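Local coordinates for protein dihydroorotase (Campylobacter jejuni subsp. jejuni, PDB 3PNU) that probably catalyses the reversible, zinc-dependent cyclisation of carbamoyl aspartate to dihydroorotate in de novo pyrimidine synthesis, acting as a homodimer with a TIM-barrel fold, at residues N29-H34 against L316-D321; F54-I59 against T90-L95; I216-V221 against K233-R238; D164-F169 against E188-K193. All blocks are in the same frame, centred on the assembly; numbering follows the deposited sequence.

How the interactions relate
From the N terminus, interaction 1 opens at 29-34 and closes only at 316-321, so the other three contacts fall within its span. Interaction 2 closes first, bringing 90-95 beside 54-59 after one helix and adding to the sheet that contains strand 31-35. On the opposite side of the chain's centre, interaction 4 joins the loops following strands 152-154 and 185-187, and interaction 3 then closes a short loop between 216-221 and 233-238. These three follow in series; none cross. His34 of interaction 1 hydrogen-bonds Glu188 of interaction 4 near the two zinc ions, and Lys237 of interaction 3 bonds Thr191 of interaction 4; both contacts also touch the second subunit.

Interaction 1 of 4, residues N29-H34 against L316-D321; sequences NPLDMH and LKFKED. With ZN (zinc ion), chain D.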
# COMPACT_ATOMS: atom_id res chain seq x y z
N ASN A 29 -2.84 31.66 18.10
CA ASN A 29 -3.51 30.56 18.78
C ASN A 29 -3.75 29.30 17.92
O ASN A 29 -4.88 28.84 17.79
CB ASN A 29 -4.85 31.04 19.38
CG ASN A 29 -4.67 32.06 20.52
OD1 ASN A 29 -3.70 31.99 21.28
ND2 ASN A 29 -5.62 32.98 20.65
N PRO A 30 -2.69 28.74 17.34
CA PRO A 30 -2.85 27.53 16.55
C PRO A 30 -3.38 26.37 17.38
O PRO A 30 -2.97 26.16 18.52
CB PRO A 30 -1.42 27.20 16.09
CG PRO A 30 -0.52 27.98 16.99
CD PRO A 30 -1.29 29.19 17.39
N LEU A 31 -4.30 25.64 16.78
CA LEU A 31 -4.88 24.51 17.45
C LEU A 31 -4.62 23.24 16.66
O LEU A 31 -4.74 23.24 15.44
CB LEU A 31 -6.37 24.76 17.59
CG LEU A 31 -6.71 25.92 18.53
CD1 LEU A 31 -8.15 26.42 18.36
CD2 LEU A 31 -6.45 25.48 19.96
N ASP A 32 -4.24 22.17 17.35
CA ASP A 32 -4.09 20.87 16.70
C ASP A 32 -5.26 20.07 17.21
O ASP A 32 -5.25 19.59 18.35
CB ASP A 32 -2.76 20.18 17.03
CG ASP A 32 -2.64 18.79 16.33
OD1 ASP A 32 -3.66 18.29 15.80
OD2 ASP A 32 -1.54 18.20 16.31
N MET A 33 -6.29 19.92 16.37
CA MET A 33 -7.53 19.23 16.80
C MET A 33 -7.53 17.70 16.73
O MET A 33 -8.59 17.07 16.90
CB MET A 33 -8.74 19.80 16.06
CG MET A 33 -8.86 21.33 16.22
SD MET A 33 -9.00 21.89 17.94
CE MET A 33 -10.65 21.34 18.40
N HIS A 34 -6.37 17.09 16.52
CA HIS A 34 -6.28 15.62 16.50
C HIS A 34 -4.83 15.21 16.78
O HIS A 34 -4.03 15.20 15.87
CB HIS A 34 -6.74 15.08 15.13
CG HIS A 34 -6.88 13.59 15.09
ND1 HIS A 34 -8.09 12.96 14.85
CD2 HIS A 34 -5.98 12.60 15.29
CE1 HIS A 34 -7.91 11.65 14.88
NE2 HIS A 34 -6.64 11.40 15.15
N LEU A 316 -14.48 29.23 21.52
CA LEU A 316 -13.36 29.19 22.41
C LEU A 316 -12.88 30.61 22.67
O LEU A 316 -13.07 31.52 21.86
CB LEU A 316 -12.23 28.38 21.80
CG LEU A 316 -12.57 26.96 21.37
CD1 LEU A 316 -11.33 26.36 20.76
CD2 LEU A 316 -13.09 26.11 22.51
N LYS A 317 -12.24 30.78 23.82
CA LYS A 317 -11.67 32.05 24.21
C LYS A 317 -10.35 31.79 24.92
O LYS A 317 -10.15 30.72 25.49
CB LYS A 317 -12.64 32.81 25.11
CG LYS A 317 -13.79 33.35 24.31
CD LYS A 317 -14.64 34.30 25.09
CE LYS A 317 -15.62 34.96 24.15
NZ LYS A 317 -14.91 35.73 23.09
N PHE A 318 -9.45 32.78 24.88
CA PHE A 318 -8.12 32.63 25.49
C PHE A 318 -7.76 33.75 26.48
O PHE A 318 -7.90 34.93 26.16
CB PHE A 318 -7.08 32.59 24.38
CG PHE A 318 -7.38 31.59 23.30
CD1 PHE A 318 -6.86 30.30 23.35
CD2 PHE A 318 -8.20 31.94 22.23
CE1 PHE A 318 -7.15 29.37 22.36
CE2 PHE A 318 -8.49 31.02 21.23
CZ PHE A 318 -7.96 29.73 21.29
N LYS A 319 -7.30 33.37 27.67
CA LYS A 319 -6.87 34.35 28.68
C LYS A 319 -5.78 35.23 28.08
O LYS A 319 -5.79 36.45 28.26
CB LYS A 319 -6.41 33.66 29.97
CG LYS A 319 -7.57 33.03 30.76
CD LYS A 319 -7.11 32.30 32.04
CE LYS A 319 -8.30 31.61 32.72
NZ LYS A 319 -7.91 30.75 33.90
N GLU A 320 -4.85 34.62 27.37
CA GLU A 320 -3.83 35.38 26.65
C GLU A 320 -3.41 34.63 25.39
O GLU A 320 -3.17 33.42 25.43
CB GLU A 320 -2.63 35.75 27.52
CG GLU A 320 -1.89 34.60 28.16
CD GLU A 320 -0.63 35.07 28.90
OE1 GLU A 320 -0.23 36.25 28.72
OE2 GLU A 320 -0.04 34.26 29.67
N ASP A 321 -3.34 35.35 24.28
CA ASP A 321 -3.00 34.79 23.01
C ASP A 321 -1.57 34.27 22.94
O ASP A 321 -0.68 34.78 23.60
CB ASP A 321 -3.19 35.83 21.90
CG ASP A 321 -4.65 36.29 21.74
OD1 ASP A 321 -4.87 37.30 21.04
OD2 ASP A 321 -5.58 35.66 22.31
ZN ZN D . -5.81 9.48 15.38
O HOH W 1 -3.23 31.05 23.51
O HOH W 2 -5.96 8.28 13.29
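Asn29 and Phe318 stack where the first parallel strand of the TIM barrel, 31-35, meets the link between helix 299-314 and strand 323-327. Amide and ring planes are 25° apart, and Asn29 ND2 lies over one ring face, offset toward the rim, 3.2 Å from Phe318 CD2. Asn29 CB covers the same ring in a CH-pi contact. Asparagine suits this place twice, because it accepts the left-handed backbone conformation found here and presents a flat polar group.

The polar contacts use both ends of that amide. ND2 donates to Asp321 OD2 at 3.2 Å, reaching it from above the carboxylate plane, while OD1 accepts from the backbone N of Lys322 and shares a water with Glu320 O.

Apolar packing is slighter: Leu31 CD1 and Leu316 CD1 meet tip to tip at 4.0 Å, and Leu31 CD1 also lies at the edge of the Phe318 ring, 4.4 Å from CZ.

Farther along 29-34 the chain reaches the metal centre. An Asx turn, in which Asp32 OD1 accepts from His34 N, shapes the corner; His36, carboxylated Lys116 and Asp261 share the zinc ion that His34 NE2 binds at 2.1 Å.

Interaction 2 of 4, residues F54-I59 against T90-L95; sequences FCAAVI and TPLMTL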
# COMPACT_ATOMS: atom_id res chain seq x y z
N PHE A 54 1.81 24.84 19.60
CA PHE A 54 0.35 24.99 19.71
C PHE A 54 -0.10 25.48 21.07
O PHE A 54 0.55 25.21 22.07
CB PHE A 54 -0.35 23.66 19.34
CG PHE A 54 -0.19 23.29 17.89
CD1 PHE A 54 -1.15 23.68 16.96
CD2 PHE A 54 0.93 22.61 17.45
CE1 PHE A 54 -0.99 23.37 15.61
CE2 PHE A 54 1.09 22.30 16.09
CZ PHE A 54 0.13 22.68 15.18
N CYS A 55 -1.20 26.23 21.11
CA CYS A 55 -1.73 26.71 22.39
C CYS A 55 -2.63 25.66 23.02
O CYS A 55 -2.89 25.71 24.23
CB CYS A 55 -2.49 28.04 22.23
SG CYS A 55 -3.98 27.96 21.27
N ALA A 56 -3.10 24.72 22.20
CA ALA A 56 -3.98 23.64 22.66
C ALA A 56 -4.09 22.51 21.61
O ALA A 56 -3.82 22.71 20.43
CB ALA A 56 -5.40 24.19 23.00
N ALA A 57 -4.48 21.32 22.06
CA ALA A 57 -4.63 20.19 21.15
C ALA A 57 -5.62 19.18 21.68
O ALA A 57 -5.67 18.95 22.89
CB ALA A 57 -3.29 19.53 20.93
N VAL A 58 -6.43 18.61 20.79
CA VAL A 58 -7.35 17.56 21.20
C VAL A 58 -6.45 16.33 21.38
O VAL A 58 -5.73 15.96 20.45
CB VAL A 58 -8.45 17.26 20.18
CG1 VAL A 58 -9.31 16.12 20.68
CG2 VAL A 58 -9.31 18.50 19.92
N ILE A 59 -6.49 15.73 22.58
CA ILE A 59 -5.65 14.58 22.93
C ILE A 59 -6.48 13.32 22.80
O ILE A 59 -7.48 13.13 23.53
CB ILE A 59 -5.14 14.70 24.39
CG1 ILE A 59 -4.58 16.11 24.65
CG2 ILE A 59 -4.10 13.58 24.72
CD1 ILE A 59 -3.51 16.53 23.68
N THR A 90 -2.84 24.15 26.42
CA THR A 90 -3.99 23.51 27.04
C THR A 90 -4.39 22.22 26.29
O THR A 90 -4.85 22.27 25.16
CB THR A 90 -5.20 24.46 27.08
OG1 THR A 90 -4.85 25.66 27.77
CG2 THR A 90 -6.39 23.78 27.76
N PRO A 91 -4.21 21.07 26.94
CA PRO A 91 -4.58 19.81 26.33
C PRO A 91 -6.08 19.61 26.43
O PRO A 91 -6.63 19.70 27.52
CB PRO A 91 -3.86 18.78 27.21
CG PRO A 91 -3.80 19.44 28.57
CD PRO A 91 -3.69 20.90 28.32
N LEU A 92 -6.74 19.36 25.30
CA LEU A 92 -8.19 19.16 25.29
C LEU A 92 -8.44 17.66 25.36
O LEU A 92 -8.27 16.94 24.38
CB LEU A 92 -8.79 19.79 24.05
CG LEU A 92 -8.52 21.29 23.93
CD1 LEU A 92 -8.86 21.80 22.55
CD2 LEU A 92 -9.31 22.05 25.00
N MET A 93 -8.89 17.20 26.51
CA MET A 93 -9.03 15.78 26.78
C MET A 93 -10.26 15.10 26.20
O MET A 93 -11.31 15.72 26.05
CB MET A 93 -9.03 15.56 28.31
CG MET A 93 -7.90 16.29 29.05
SD MET A 93 -6.28 15.79 28.52
CE MET A 93 -6.25 14.11 29.18
N THR A 94 -10.12 13.81 25.90
CA THR A 94 -11.23 13.03 25.41
C THR A 94 -11.28 11.66 26.05
O THR A 94 -10.26 11.12 26.49
CB THR A 94 -11.13 12.75 23.89
OG1 THR A 94 -9.97 11.94 23.64
CG2 THR A 94 -11.07 14.03 23.08
N LEU A 95 -12.48 11.10 26.06
CA LEU A 95 -12.71 9.75 26.49
C LEU A 95 -12.93 8.88 25.25
O LEU A 95 -13.35 9.36 24.18
CB LEU A 95 -13.96 9.64 27.37
CG LEU A 95 -13.93 10.24 28.77
CD1 LEU A 95 -15.23 9.97 29.45
CD2 LEU A 95 -12.78 9.65 29.57
O HOH W 3 -7.85 12.16 26.25
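Two neighbouring parallel strands of the barrel, 56-59 and 90-93, meet here, bonded through their backbones from Cys55 to Ile59 on one side and from Thr90 to Leu92 on the other. Thr90 N donates to Cys55 O at 2.7 Å, Ala57 N to Thr90 O at a longer 3.3 Å, Leu92 N to Ala57 O, and Ile59 N to Leu92 O at 2.8 Å. Pro91, which has no N-H, fits because residues 90 and 92 supply the donors on this edge. Ala56 pairs closely with Thr90, CA to CA 4.4 Å, a spacing that suits a small side chain.

Helix 70-84 connects the strands as a beta-alpha-beta crossover and packs on the face carrying Ile59 and Met93, through Tyr76 and Ile80 and through Leu73 and Lys77 respectively. On that face Ile59 CG1 lies alongside Pro91 CB at 3.8 Å, the two side chains pointing the same way. The other face carries Ala56, Val58, Leu92 and Thr90; there Ala56 touches Leu31, and Val58 touches Met33 and Leu153.

Beyond Met93 the pairing becomes side-chain mediated. Thr94 OG1 sits between its own backbone N and carbonyl carbon (chi1 64°), from where it donates to Ile59 O at 2.8 Å. This turns its methyl CG2 toward Val58 CG1, 3.6 Å away, the two side chains crossing at about a right angle. A water donates to Ile59 O and accepts from Thr94 N at 2.8 Å.

Interaction 3 of 4, residues I216-V221 against K233-R238; sequences ITLDDV and KPIAKR
The peptide group between Thr217 and Leu218 is flat, and Ala236 CB sits over one of its faces, 3.6 Å almost straight above Thr217 C. At the edge of the same peptide, Leu218 N donates to Lys237 O at 2.8 Å. The bond is nearly straight (170°) and arrives in the plane of the Lys237 carbonyl, on a lone pair. A methyl is well suited to this position, since a small side chain lets the two backbones come close enough for the edge bond.

Around this pair the packing is apolar. Ile216 CG1 approaches Ala236 CB at 3.6 Å from one flank. Leu218 has CG anti to its backbone N (chi1 -171°), and the branch CD1 thereby reaches Ile235 CG1 at 3.7 Å, the two side chains crossing obliquely. Val221 adds looser contacts to Ile235 and Ala236.

The side chain of Lys237 leaves the backbone away from 216-221, and its extended chain ends in a curl that brings NZ back to Ile235 O at 2.7 Å, in the carbonyl plane. NZ also donates to Thr191 OG1, tying this loop to the one that carries the zinc ligand His189. The second subunit lies close by: Arg238 forms a salt bridge with Asp164 of the second subunit, and Asp219 OD1 accepts from Val162 N of that subunit.

Asp220 OD2 takes Thr217 N at 2.9 Å on its anti side, and Thr217 OG1 in turn accepts a weak bond from Asp219 N. This is a capping box, with Thr217 as the N-cap of helix 218-223.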
# COMPACT_ATOMS: atom_id res chain seq x y z
N ILE A 216 0.41 13.94 0.23
CA ILE A 216 0.65 12.63 -0.41
C ILE A 216 -0.59 11.91 -0.98
O ILE A 216 -1.73 12.24 -0.64
CB ILE A 216 1.34 11.66 0.58
CG1 ILE A 216 0.36 11.14 1.63
CG2 ILE A 216 2.55 12.33 1.24
CD1 ILE A 216 0.94 10.13 2.57
N THR A 217 -0.33 10.95 -1.87
CA THR A 217 -1.36 10.06 -2.42
C THR A 217 -0.82 8.64 -2.25
O THR A 217 0.32 8.46 -1.83
CB THR A 217 -1.65 10.27 -3.92
OG1 THR A 217 -0.56 9.75 -4.70
CG2 THR A 217 -1.91 11.72 -4.24
N LEU A 218 -1.63 7.64 -2.59
CA LEU A 218 -1.18 6.25 -2.49
C LEU A 218 0.14 6.01 -3.25
O LEU A 218 0.96 5.21 -2.84
CB LEU A 218 -2.26 5.29 -3.02
CG LEU A 218 -2.01 3.80 -2.77
CD1 LEU A 218 -1.97 3.51 -1.27
CD2 LEU A 218 -3.08 2.93 -3.45
N ASP A 219 0.33 6.70 -4.37
CA ASP A 219 1.57 6.56 -5.16
C ASP A 219 2.85 6.81 -4.35
O ASP A 219 3.86 6.14 -4.58
CB ASP A 219 1.55 7.48 -6.39
CG ASP A 219 0.67 6.96 -7.51
OD1 ASP A 219 0.29 5.77 -7.49
OD2 ASP A 219 0.36 7.73 -8.43
N ASP A 220 2.80 7.73 -3.39
CA ASP A 220 3.96 8.04 -2.55
C ASP A 220 4.22 6.92 -1.59
O ASP A 220 5.36 6.70 -1.20
CB ASP A 220 3.71 9.33 -1.76
CG ASP A 220 3.53 10.53 -2.66
OD1 ASP A 220 4.42 10.78 -3.48
OD2 ASP A 220 2.49 11.22 -2.55
N VAL A 221 3.16 6.21 -1.21
CA VAL A 221 3.30 5.12 -0.28
C VAL A 221 3.72 3.81 -0.94
O VAL A 221 4.53 3.08 -0.39
CB VAL A 221 1.97 4.87 0.50
CG1 VAL A 221 2.16 3.78 1.56
CG2 VAL A 221 1.48 6.13 1.16
N LYS A 233 -3.31 5.35 8.70
CA LYS A 233 -4.71 5.07 8.57
C LYS A 233 -5.45 6.39 8.85
O LYS A 233 -5.17 7.06 9.84
CB LYS A 233 -5.12 3.98 9.57
CG LYS A 233 -4.42 2.64 9.28
CD LYS A 233 -4.83 1.55 10.25
CE LYS A 233 -4.04 0.21 10.03
NZ LYS A 233 -4.44 -0.51 8.80
N PRO A 234 -6.36 6.80 7.95
CA PRO A 234 -6.73 6.16 6.70
C PRO A 234 -5.65 6.35 5.66
O PRO A 234 -5.03 7.40 5.59
CB PRO A 234 -8.01 6.90 6.29
CG PRO A 234 -8.46 7.61 7.54
CD PRO A 234 -7.22 7.96 8.23
N ILE A 235 -5.45 5.32 4.86
CA ILE A 235 -4.44 5.32 3.83
C ILE A 235 -4.58 6.51 2.89
O ILE A 235 -5.69 6.96 2.60
CB ILE A 235 -4.55 3.99 3.01
CG1 ILE A 235 -3.34 3.80 2.11
CG2 ILE A 235 -5.89 3.90 2.21
CD1 ILE A 235 -2.06 3.63 2.90
N ALA A 236 -3.47 7.03 2.41
CA ALA A 236 -3.51 8.11 1.42
C ALA A 236 -4.19 7.52 0.18
O ALA A 236 -3.93 6.38 -0.19
CB ALA A 236 -2.14 8.63 1.10
N LYS A 237 -5.02 8.30 -0.49
CA LYS A 237 -5.79 7.78 -1.62
C LYS A 237 -5.43 8.39 -2.98
O LYS A 237 -4.25 8.46 -3.32
CB LYS A 237 -7.29 7.86 -1.27
CG LYS A 237 -7.59 6.97 -0.01
CD LYS A 237 -8.95 7.04 0.49
CE LYS A 237 -9.13 6.14 1.70
NZ LYS A 237 -8.32 6.54 2.86
N ARG A 238 -6.42 8.80 -3.76
CA ARG A 238 -6.19 9.28 -5.10
C ARG A 238 -5.93 10.77 -5.25
O ARG A 238 -6.18 11.57 -4.34
CB ARG A 238 -7.38 8.91 -5.99
CG ARG A 238 -7.55 7.42 -6.18
CD ARG A 238 -8.80 7.08 -6.97
NE ARG A 238 -8.82 5.65 -7.25
CZ ARG A 238 -8.32 5.08 -8.35
NH1 ARG A 238 -7.78 5.81 -9.32
NH2 ARG A 238 -8.38 3.75 -8.48

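Interaction 4 of 4, residues D164-F169 against E188-K193; sequences DRESNF and EHITTK. With ZN (zinc ion), chain C.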
# COMPACT_ATOMS: atom_id res chain seq x y z
N ASP A 164 -11.46 1.52 0.23
CA ASP A 164 -12.88 1.92 0.33
C ASP A 164 -13.39 2.10 1.76
O ASP A 164 -14.55 2.41 1.98
CB ASP A 164 -13.77 0.85 -0.30
CG ASP A 164 -13.47 0.58 -1.77
OD1 ASP A 164 -12.88 1.42 -2.47
OD2 ASP A 164 -13.89 -0.49 -2.23
N ARG A 165 -12.54 1.90 2.74
CA ARG A 165 -13.00 1.96 4.12
C ARG A 165 -13.65 3.25 4.50
O ARG A 165 -14.67 3.23 5.21
CB ARG A 165 -11.86 1.65 5.08
CG ARG A 165 -11.41 0.24 4.99
CD ARG A 165 -10.22 -0.02 5.86
NE ARG A 165 -9.87 -1.42 5.76
CZ ARG A 165 -8.75 -1.95 6.24
NH1 ARG A 165 -7.86 -1.18 6.86
NH2 ARG A 165 -8.53 -3.25 6.08
N GLU A 166 -13.10 4.37 4.04
CA GLU A 166 -13.67 5.67 4.40
C GLU A 166 -14.93 5.99 3.59
O GLU A 166 -15.95 6.39 4.17
CB GLU A 166 -12.66 6.80 4.30
CG GLU A 166 -13.26 8.16 4.60
CD GLU A 166 -12.25 9.29 4.59
OE1 GLU A 166 -12.60 10.36 4.06
OE2 GLU A 166 -11.12 9.10 5.10
N SER A 167 -14.88 5.82 2.28
CA SER A 167 -16.06 6.10 1.48
C SER A 167 -17.23 5.23 1.89
O SER A 167 -18.35 5.70 1.89
CB SER A 167 -15.79 5.95 0.00
OG SER A 167 -14.91 6.98 -0.42
N ASN A 168 -16.98 3.98 2.26
CA ASN A 168 -18.07 3.12 2.68
C ASN A 168 -18.62 3.52 4.04
O ASN A 168 -19.73 3.14 4.40
CB ASN A 168 -17.66 1.62 2.67
CG ASN A 168 -17.27 1.14 1.28
OD1 ASN A 168 -17.41 1.86 0.31
ND2 ASN A 168 -16.78 -0.08 1.20
N PHE A 169 -17.84 4.28 4.79
CA PHE A 169 -18.28 4.73 6.12
C PHE A 169 -19.24 5.94 6.00
O PHE A 169 -19.89 6.32 6.95
CB PHE A 169 -17.08 5.09 6.98
CG PHE A 169 -17.40 5.13 8.44
CD1 PHE A 169 -17.27 3.98 9.21
CD2 PHE A 169 -17.87 6.28 9.03
CE1 PHE A 169 -17.58 4.00 10.55
CE2 PHE A 169 -18.19 6.30 10.37
CZ PHE A 169 -18.05 5.17 11.14
N GLU A 188 -13.11 12.78 11.65
CA GLU A 188 -11.66 12.97 11.79
C GLU A 188 -10.87 12.56 10.58
O GLU A 188 -11.31 11.71 9.80
CB GLU A 188 -11.13 12.20 13.00
CG GLU A 188 -11.66 12.74 14.32
CD GLU A 188 -11.22 14.18 14.60
OE1 GLU A 188 -10.17 14.65 14.05
OE2 GLU A 188 -11.93 14.83 15.38
N HIS A 189 -9.69 13.16 10.46
CA HIS A 189 -8.77 12.94 9.33
C HIS A 189 -9.43 12.43 8.05
O HIS A 189 -9.23 11.29 7.64
CB HIS A 189 -7.63 12.01 9.72
CG HIS A 189 -8.06 10.80 10.48
ND1 HIS A 189 -9.00 9.91 10.01
CD2 HIS A 189 -7.63 10.31 11.67
CE1 HIS A 189 -9.16 8.94 10.90
NE2 HIS A 189 -8.33 9.15 11.90
N ILE A 190 -10.23 13.27 7.41
CA ILE A 190 -10.87 12.83 6.18
C ILE A 190 -9.82 12.76 5.09
O ILE A 190 -8.86 13.55 5.08
CB ILE A 190 -12.04 13.69 5.77
CG1 ILE A 190 -11.62 15.14 5.46
CG2 ILE A 190 -13.12 13.64 6.86
CD1 ILE A 190 -12.77 15.96 4.75
N THR A 191 -10.02 11.81 4.19
CA THR A 191 -9.07 11.54 3.13
C THR A 191 -9.69 11.28 1.77
O THR A 191 -8.99 10.90 0.86
CB THR A 191 -8.30 10.28 3.49
OG1 THR A 191 -9.22 9.18 3.56
CG2 THR A 191 -7.58 10.46 4.86
N THR A 192 -10.99 11.47 1.63
CA THR A 192 -11.68 11.18 0.40
C THR A 192 -12.56 12.32 -0.07
O THR A 192 -13.07 13.12 0.72
CB THR A 192 -12.65 10.00 0.59
OG1 THR A 192 -13.65 10.36 1.55
CG2 THR A 192 -11.92 8.72 1.04
N LYS A 193 -12.77 12.36 -1.37
CA LYS A 193 -13.66 13.34 -1.96
C LYS A 193 -15.07 13.06 -1.45
O LYS A 193 -15.86 13.98 -1.25
CB LYS A 193 -13.58 13.25 -3.47
CG LYS A 193 -14.42 14.28 -4.23
CD LYS A 193 -14.11 14.21 -5.70
CE LYS A 193 -15.00 15.13 -6.51
NZ LYS A 193 -14.65 15.07 -7.96
ZN ZN C . -7.95 7.97 13.53
O HOH W 2 -5.96 8.28 13.29
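Glu166 drives its carboxylate into the backbone of Thr191 and Thr192, and nearly all the tight packing gathers there. Its CG is anti to the backbone N (chi1 177°) and the chain stays extended, long enough to reach from one loop to the other. OE1 receives Thr191 N on its syn lone pair at 3.0 Å, in a nearly straight bond (169°). It also accepts from Thr192 OG1 at 2.7 Å, met from above the carboxylate plane. Thr191 OG1 donates to OE2, but the modelled 2.4 Å is doubtfully short. So many donors around a buried carboxylate would probably favour its charged form, and threonines suit the site by offering a hydroxyl beside the backbone N-H.

The looser side begins at Ser167, partly exposed, whose OG merely passes Thr192 CG2 at 3.8 Å and finds its hydrogen bond at Thr194. At the other end of 188-193, His189 NE2 binds a zinc ion at 2.0 Å, alongside His155 and carboxylated Lys116.

The contact thus joins two loops following barrel strands 152-154 and 185-187. Glu166 lies just before helix 170-179 and touches Leu195, while Thr192 is the N-cap of helix 193-201, its OG1 accepting from Leu195 N.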